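Local coordinates for protein L-ribulose 3-epimerase (Mesorhizobium loti, PDB 3VYL) that epimerises ketoses at carbon 3, most efficiently L-ribulose, and carries a manganese(II) ion in the mouth of its TIM barrel, at residues L50-R53 / I54-G58; L156-T159 / A160-L164; E250-S253 / K254-I258. All blocks are in the same frame, centred on the assembly; numbering follows the deposited sequence.

Contact 1: L50-R53 / I54-G58; sequences LAKR and IADLG
Ile54, Ala55, Asp56 and Leu57 each give their backbone N-H to the carbonyl oxygen four residues earlier, the i to i+4 bonds of an alpha helix, with Ile54 N 2.7 Å from Leu50 O. The helix ends in a Schellman motif: Gly58, with positive phi (89°), sends two weak bonds back to Ile54 O and Ala55 O, and a CB there would collide with the carbonyl O of Leu57, so glycine suits the place. On the buried side, Leu50 and Ile54 meet obliquely, CD2 of Leu50 4.1 Å from CD1 of Ile54. Ile54 CG1 stands anti to the carbonyl carbon (chi1 -70°), which sets it against Leu50 O, and the extended chi2 carries CD1 alongside the Leu50 methyl. Both also rest on Leu98 of helix 78-98. Nearer helix 17-30, Arg53 and Leu57 run alongside each other, Leu57 CD2 approaching Arg53 NE obliquely at 3.6 Å. Arg53 spends its charge in a salt bridge from NH2 to Glu21 of that helix, while Leu57 packs on its Leu24. At the surface Lys52 and Asp56 lie side by side: methylene CD of Lys52 is 3.4 Å from Asp56 OD1, while NZ bends away to 5.1 Å. This helix links strands 34-37 and 60-66 in a beta-alpha-beta unit of the TIM barrel. Aliphatic residues suit its packed side, whereas Lys52 and Asp56, too far apart for a mutual salt bridge, probably attract each other weakly across solvent.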
loop_
_atom_site.group_PDB
_atom_site.type_symbol
_atom_site.label_atom_id
_atom_site.label_comp_id
_atom_site.label_asym_id
_atom_site.label_seq_id
_atom_site.Cartn_x
_atom_site.Cartn_y
_atom_site.Cartn_z
ATOM N N LEU A 50 -32.104 -3.405 30.895
ATOM C CA LEU A 50 -30.986 -3.185 29.987
ATOM C C LEU A 50 -31.503 -2.769 28.608
ATOM O O LEU A 50 -31.103 -1.722 28.082
ATOM C CB LEU A 50 -30.148 -4.462 29.866
ATOM C CG LEU A 50 -28.612 -4.439 29.817
ATOM C CD1 LEU A 50 -28.158 -5.598 28.948
ATOM C CD2 LEU A 50 -28.004 -3.132 29.325
ATOM N N ALA A 51 -32.401 -3.582 28.044
ATOM C CA ALA A 51 -33.008 -3.299 26.745
ATOM C C ALA A 51 -33.655 -1.916 26.684
ATOM O O ALA A 51 -33.596 -1.238 25.651
ATOM C CB ALA A 51 -34.018 -4.374 26.383
ATOM N N LYS A 52 -34.257 -1.503 27.798
ATOM C CA LYS A 52 -34.925 -0.215 27.882
ATOM C C LYS A 52 -33.890 0.889 27.975
ATOM O O LYS A 52 -34.113 2.003 27.496
ATOM C CB LYS A 52 -35.874 -0.162 29.085
ATOM C CG LYS A 52 -37.125 0.700 28.888
ATOM C CD LYS A 52 -36.891 2.208 29.029
ATOM C CE LYS A 52 -36.341 2.608 30.400
ATOM N NZ LYS A 52 -37.323 2.438 31.511
ATOM N N ARG A 53 -32.755 0.579 28.586
ATOM C CA ARG A 53 -31.694 1.563 28.728
ATOM C C ARG A 53 -30.923 1.721 27.414
ATOM O O ARG A 53 -30.480 2.824 27.080
ATOM C CB ARG A 53 -30.759 1.196 29.877
ATOM C CG ARG A 53 -30.803 2.216 31.013
ATOM C CD ARG A 53 -30.592 3.639 30.501
ATOM N NE ARG A 53 -29.236 4.172 30.757
ATOM C CZ ARG A 53 -28.476 3.883 31.818
ATOM N NH1 ARG A 53 -28.917 3.062 32.781
ATOM N NH2 ARG A 53 -27.260 4.435 31.923
ATOM N N ILE A 54 -30.782 0.618 26.677
ATOM C CA ILE A 54 -30.198 0.636 25.338
ATOM C C ILE A 54 -31.041 1.484 24.372
ATOM O O ILE A 54 -30.513 2.386 23.709
ATOM C CB ILE A 54 -29.982 -0.793 24.781
ATOM C CG1 ILE A 54 -28.857 -1.502 25.539
ATOM C CG2 ILE A 54 -29.618 -0.753 23.305
ATOM C CD1 ILE A 54 -28.828 -3.002 25.331
ATOM N N ALA A 55 -32.344 1.208 24.310
ATOM C CA ALA A 55 -33.251 1.966 23.430
ATOM C C ALA A 55 -33.342 3.455 23.790
ATOM O O ALA A 55 -33.378 4.299 22.896
ATOM C CB ALA A 55 -34.633 1.329 23.382
ATOM N N ASP A 56 -33.359 3.772 25.086
ATOM C CA ASP A 56 -33.392 5.167 25.541
ATOM C C ASP A 56 -32.178 5.975 25.076
ATOM O O ASP A 56 -32.304 7.165 24.744
ATOM C CB ASP A 56 -33.542 5.255 27.069
ATOM C CG ASP A 56 -34.969 5.603 27.510
ATOM O OD1 ASP A 56 -35.916 4.841 27.192
ATOM O OD2 ASP A 56 -35.140 6.644 28.187
ATOM N N LEU A 57 -31.011 5.327 25.055
ATOM C CA LEU A 57 -29.779 5.952 24.563
ATOM C C LEU A 57 -29.741 6.067 23.034
ATOM O O LEU A 57 -28.976 6.863 22.485
ATOM C CB LEU A 57 -28.542 5.196 25.057
ATOM C CG LEU A 57 -27.693 5.676 26.244
ATOM C CD1 LEU A 57 -27.917 7.150 26.562
ATOM C CD2 LEU A 57 -27.913 4.813 27.473
ATOM N N GLY A 58 -30.572 5.278 22.354
ATOM C CA GLY A 58 -30.631 5.296 20.895
ATOM C C GLY A 58 -29.641 4.326 20.280
ATOM O O GLY A 58 -29.242 4.463 19.132
#

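Contact 2: L156-T159 / A160-L164; sequences LLNT and AAQGL
Ala160 opens helix 160-170 after Thr159, the N-cap residue, whose side chain makes no capping bond; Ala160 N is instead hydrogen-bonded to the Glu188 carboxylate. The small Ala160 side chain fits against Leu179 of strand 175-180. Ala161 offers its CB to the methyl of Thr159, CG2 to CB 3.6 Å, and both side chains pack on Ala293 of the second subunit, another copy of the protein. Gln162 is extended beyond CG (chi2 163°), carrying OE1 to the backbone amides of Asn158 and Thr159; Asn158 N donates to it at 2.7 Å from above the carbonyl plane, 37° out of it. Thr159 N, also 2.7 Å from Gln162 OE1, adds a weak bond with a bent N-H angle of 117°. One side-chain oxygen thereby serves two buried backbone amides of the loop from strand 143-147 into this helix of the TIM barrel. The same amide uses NE2 to reach His295 O of the second subunit, and Arg260 of the third, a further copy, packs on Gln162 and Thr159. With an alanine in place of Gln162, Asn158 N would probably be left without its acceptor and the link to the second subunit's backbone would be lost. Leu157 CD2 lies 4.1 Å from Gln162 O, and the leucine packs on Trp123 of helix 120-139. Gly163 gives its N-H to Thr159 O at 3.0 Å, in the carbonyl plane, closing the first helical turn.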
loop_
_atom_site.group_PDB
_atom_site.type_symbol
_atom_site.label_atom_id
_atom_site.label_comp_id
_atom_site.label_asym_id
_atom_site.label_seq_id
_atom_site.Cartn_x
_atom_site.Cartn_y
_atom_site.Cartn_z
ATOM N N LEU A 156 -12.067 -24.616 11.574
ATOM C CA LEU A 156 -13.003 -24.881 10.531
ATOM C C LEU A 156 -13.165 -23.779 9.526
ATOM O O LEU A 156 -12.817 -23.939 8.409
ATOM C CB LEU A 156 -14.358 -25.220 11.137
ATOM C CG LEU A 156 -15.398 -26.029 10.389
ATOM C CD1 LEU A 156 -14.866 -27.367 10.005
ATOM C CD2 LEU A 156 -16.589 -26.206 11.281
ATOM N N LEU A 157 -13.708 -22.661 9.932
ATOM C CA LEU A 157 -13.905 -21.581 9.002
ATOM C C LEU A 157 -12.951 -20.457 9.200
ATOM O O LEU A 157 -13.155 -19.625 10.030
ATOM C CB LEU A 157 -15.310 -21.047 9.133
ATOM C CG LEU A 157 -16.471 -21.998 9.204
ATOM C CD1 LEU A 157 -17.714 -21.210 9.380
ATOM C CD2 LEU A 157 -16.591 -22.818 7.966
ATOM N N ASN A 158 -11.939 -20.425 8.363
ATOM C CA ASN A 158 -10.872 -19.464 8.472
ATOM C C ASN A 158 -10.894 -18.547 7.308
ATOM O O ASN A 158 -10.219 -17.596 7.283
ATOM C CB ASN A 158 -9.496 -20.147 8.538
ATOM C CG ASN A 158 -9.359 -21.101 9.686
ATOM O OD1 ASN A 158 -9.744 -20.817 10.787
ATOM N ND2 ASN A 158 -8.821 -22.230 9.419
ATOM N N THR A 159 -11.682 -18.867 6.317
ATOM C CA THR A 159 -11.677 -18.126 5.059
ATOM C C THR A 159 -13.096 -17.745 4.621
ATOM O O THR A 159 -14.041 -18.516 4.830
ATOM C CB THR A 159 -10.888 -18.944 4.014
ATOM O OG1 THR A 159 -9.594 -18.344 3.824
ATOM C CG2 THR A 159 -11.598 -19.056 2.680
ATOM N N ALA A 160 -13.269 -16.550 4.052
ATOM C CA ALA A 160 -14.606 -16.113 3.601
ATOM C C ALA A 160 -15.215 -17.087 2.590
ATOM O O ALA A 160 -16.420 -17.332 2.607
ATOM C CB ALA A 160 -14.569 -14.709 3.031
ATOM N N ALA A 161 -14.372 -17.644 1.722
ATOM C CA ALA A 161 -14.795 -18.668 0.772
ATOM C C ALA A 161 -15.240 -19.961 1.458
ATOM O O ALA A 161 -16.181 -20.597 0.999
ATOM C CB ALA A 161 -13.695 -18.945 -0.243
ATOM N N GLN A 162 -14.575 -20.340 2.551
ATOM C CA GLN A 162 -14.996 -21.491 3.373
ATOM C C GLN A 162 -16.387 -21.255 3.930
ATOM O O GLN A 162 -17.205 -22.176 3.991
ATOM C CB GLN A 162 -14.040 -21.741 4.542
ATOM C CG GLN A 162 -12.902 -22.706 4.267
ATOM C CD GLN A 162 -11.778 -22.592 5.288
ATOM O OE1 GLN A 162 -11.587 -21.542 5.909
ATOM N NE2 GLN A 162 -11.026 -23.672 5.463
ATOM N N GLY A 163 -16.644 -20.016 4.335
ATOM C CA GLY A 163 -17.922 -19.655 4.926
ATOM C C GLY A 163 -19.019 -19.775 3.901
ATOM O O GLY A 163 -20.028 -20.427 4.150
ATOM N N LEU A 164 -18.801 -19.145 2.743
ATOM C CA LEU A 164 -19.699 -19.219 1.585
ATOM C C LEU A 164 -20.111 -20.654 1.269
ATOM O O LEU A 164 -21.298 -20.950 1.190
ATOM C CB LEU A 164 -19.027 -18.578 0.374
ATOM C CG LEU A 164 -19.322 -17.141 -0.072
ATOM C CD1 LEU A 164 -20.120 -16.316 0.932
ATOM C CD2 LEU A 164 -18.031 -16.433 -0.448
#

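Contact 3: E250-S253 / K254-I258; sequences ENLS and KKTAI
Glu250 and Lys254 lie side by side and point the same way, one turn apart on a short helix. The glutamate is extended beyond CG, while the lysine bends at chi3 and chi4, folding its aliphatic chain along Glu250 so that CE comes 3.8 Å from Glu250 CB. The ammonium NZ ends 3.5 Å from Glu250 OE2, in a long salt bridge whose hydrogen bond is weak. Opposite charges suit this i to i+4 pair, and Lys254 also packs on Val115 of the third subunit. Asn251 and Lys255 instead cross at a slant, the amide OD1 4.1 Å from CE of the extended lysine. Leu252 and Thr256 are likewise set across each other, with CD1 of Leu252 near CG2 of Thr256; beyond them the leucine meets Phe9. Thr256 suits its place because its hydroxyl adds a second bond to the one its backbone N-H makes: OG1, held between the backbone N and the carbonyl carbon (chi1 62°), donates to Leu252 O at 2.7 Å, while N reaches the same oxygen at 2.9 Å from the opposite face of the carbonyl plane. Two bonds therefore grip Leu252 O. The helix, which follows strand 238-240, the last of the TIM barrel, and the manganese ligand Glu241, stops here in a Schellman motif. Ala257 has positive phi (52°), and its N-H makes a weak bond to Lys254 O. Ile258 N then donates to Ser253 O at 2.8 Å, in the carbonyl plane. The reversal brings the isoleucine back over the compact Ser253, whose OG lies 4.1 Å from Ile258 CD1, while Phe243 packs on the isoleucine.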
loop_
_atom_site.group_PDB
_atom_site.type_symbol
_atom_site.label_atom_id
_atom_site.label_comp_id
_atom_site.label_asym_id
_atom_site.label_seq_id
_atom_site.Cartn_x
_atom_site.Cartn_y
_atom_site.Cartn_z
ATOM N N GLU A 250 -10.071 -13.533 32.202
ATOM C CA GLU A 250 -8.947 -14.413 31.892
ATOM C C GLU A 250 -9.192 -15.466 30.819
ATOM O O GLU A 250 -8.238 -15.917 30.194
ATOM C CB GLU A 250 -8.426 -15.076 33.164
ATOM C CG GLU A 250 -7.362 -14.259 33.875
ATOM C CD GLU A 250 -7.025 -14.812 35.248
ATOM O OE1 GLU A 250 -7.943 -14.889 36.098
ATOM O OE2 GLU A 250 -5.844 -15.165 35.479
ATOM N N ASN A 251 -10.446 -15.855 30.604
ATOM C CA ASN A 251 -10.783 -16.803 29.533
ATOM C C ASN A 251 -10.446 -16.256 28.136
ATOM O O ASN A 251 -9.839 -16.949 27.309
ATOM C CB ASN A 251 -12.266 -17.206 29.616
ATOM C CG ASN A 251 -12.700 -18.140 28.485
ATOM O OD1 ASN A 251 -12.298 -19.310 28.431
ATOM N ND2 ASN A 251 -13.546 -17.631 27.589
ATOM N N LEU A 252 -10.835 -15.007 27.892
ATOM C CA LEU A 252 -10.653 -14.383 26.588
ATOM C C LEU A 252 -9.215 -13.917 26.348
ATOM O O LEU A 252 -8.670 -14.099 25.250
ATOM C CB LEU A 252 -11.630 -13.217 26.420
ATOM C CG LEU A 252 -11.805 -12.676 25.004
ATOM C CD1 LEU A 252 -12.560 -13.672 24.132
ATOM C CD2 LEU A 252 -12.529 -11.343 25.062
ATOM N N SER A 253 -8.618 -13.304 27.370
ATOM C CA SER A 253 -7.204 -12.937 27.355
ATOM C C SER A 253 -6.340 -14.112 26.949
ATOM O O SER A 253 -5.398 -13.950 26.177
ATOM C CB SER A 253 -6.749 -12.430 28.728
ATOM O OG SER A 253 -6.695 -11.014 28.761
ATOM N N LYS A 254 -6.673 -15.293 27.464
ATOM C CA LYS A 254 -5.893 -16.487 27.179
ATOM C C LYS A 254 -6.182 -17.105 25.797
ATOM O O LYS A 254 -5.248 -17.506 25.100
ATOM C CB LYS A 254 -6.028 -17.511 28.308
ATOM C CG LYS A 254 -5.432 -17.045 29.639
ATOM C CD LYS A 254 -5.520 -18.137 30.700
ATOM C CE LYS A 254 -5.719 -17.582 32.108
ATOM N NZ LYS A 254 -4.680 -16.606 32.554
ATOM N N LYS A 255 -7.450 -17.160 25.395
ATOM C CA LYS A 255 -7.811 -17.707 24.078
ATOM C C LYS A 255 -7.365 -16.816 22.913
ATOM O O LYS A 255 -7.055 -17.303 21.828
ATOM C CB LYS A 255 -9.317 -17.948 23.974
ATOM C CG LYS A 255 -9.761 -19.361 24.268
ATOM C CD LYS A 255 -11.273 -19.459 24.145
ATOM C CE LYS A 255 -11.792 -20.795 24.661
ATOM N NZ LYS A 255 -13.269 -20.953 24.467
ATOM N N THR A 256 -7.363 -15.508 23.118
ATOM C CA THR A 256 -6.952 -14.606 22.052
ATOM C C THR A 256 -5.526 -14.103 22.290
ATOM O O THR A 256 -5.057 -13.204 21.589
ATOM C CB THR A 256 -7.929 -13.435 21.883
ATOM O OG1 THR A 256 -7.946 -12.668 23.085
ATOM C CG2 THR A 256 -9.315 -13.951 21.610
ATOM N N ALA A 257 -4.860 -14.710 23.277
ATOM C CA ALA A 257 -3.442 -14.488 23.584
ATOM C C ALA A 257 -3.070 -13.018 23.744
ATOM O O ALA A 257 -2.117 -12.540 23.119
ATOM C CB ALA A 257 -2.549 -15.166 22.549
ATOM N N ILE A 258 -3.824 -12.301 24.571
ATOM C CA ILE A 258 -3.492 -10.919 24.873
ATOM C C ILE A 258 -2.471 -10.894 25.999
ATOM O O ILE A 258 -2.823 -11.034 27.175
ATOM C CB ILE A 258 -4.719 -10.093 25.284
ATOM C CG1 ILE A 258 -5.847 -10.282 24.281
ATOM C CG2 ILE A 258 -4.343 -8.619 25.450
ATOM C CD1 ILE A 258 -7.178 -9.860 24.847
#

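The three contacts follow one another along the chain of a single TIM barrel and do not touch. Contact 1 belongs to the outer helical layer, away from the metal, and contact 2 lies on the other side of the chain's centre, about 34 Å from it between centres. Contact 3 comes closest to the active site: the side chain of Thr256 is about 8 Å from the manganese ion and about 7 Å from that of its ligand Glu241. In contact 2 the side chain of Leu157 is about 8 Å from that of another ligand, Glu147. Contacts 2 and 3, about 12 Å apart at their nearest atoms, both meet the third subunit.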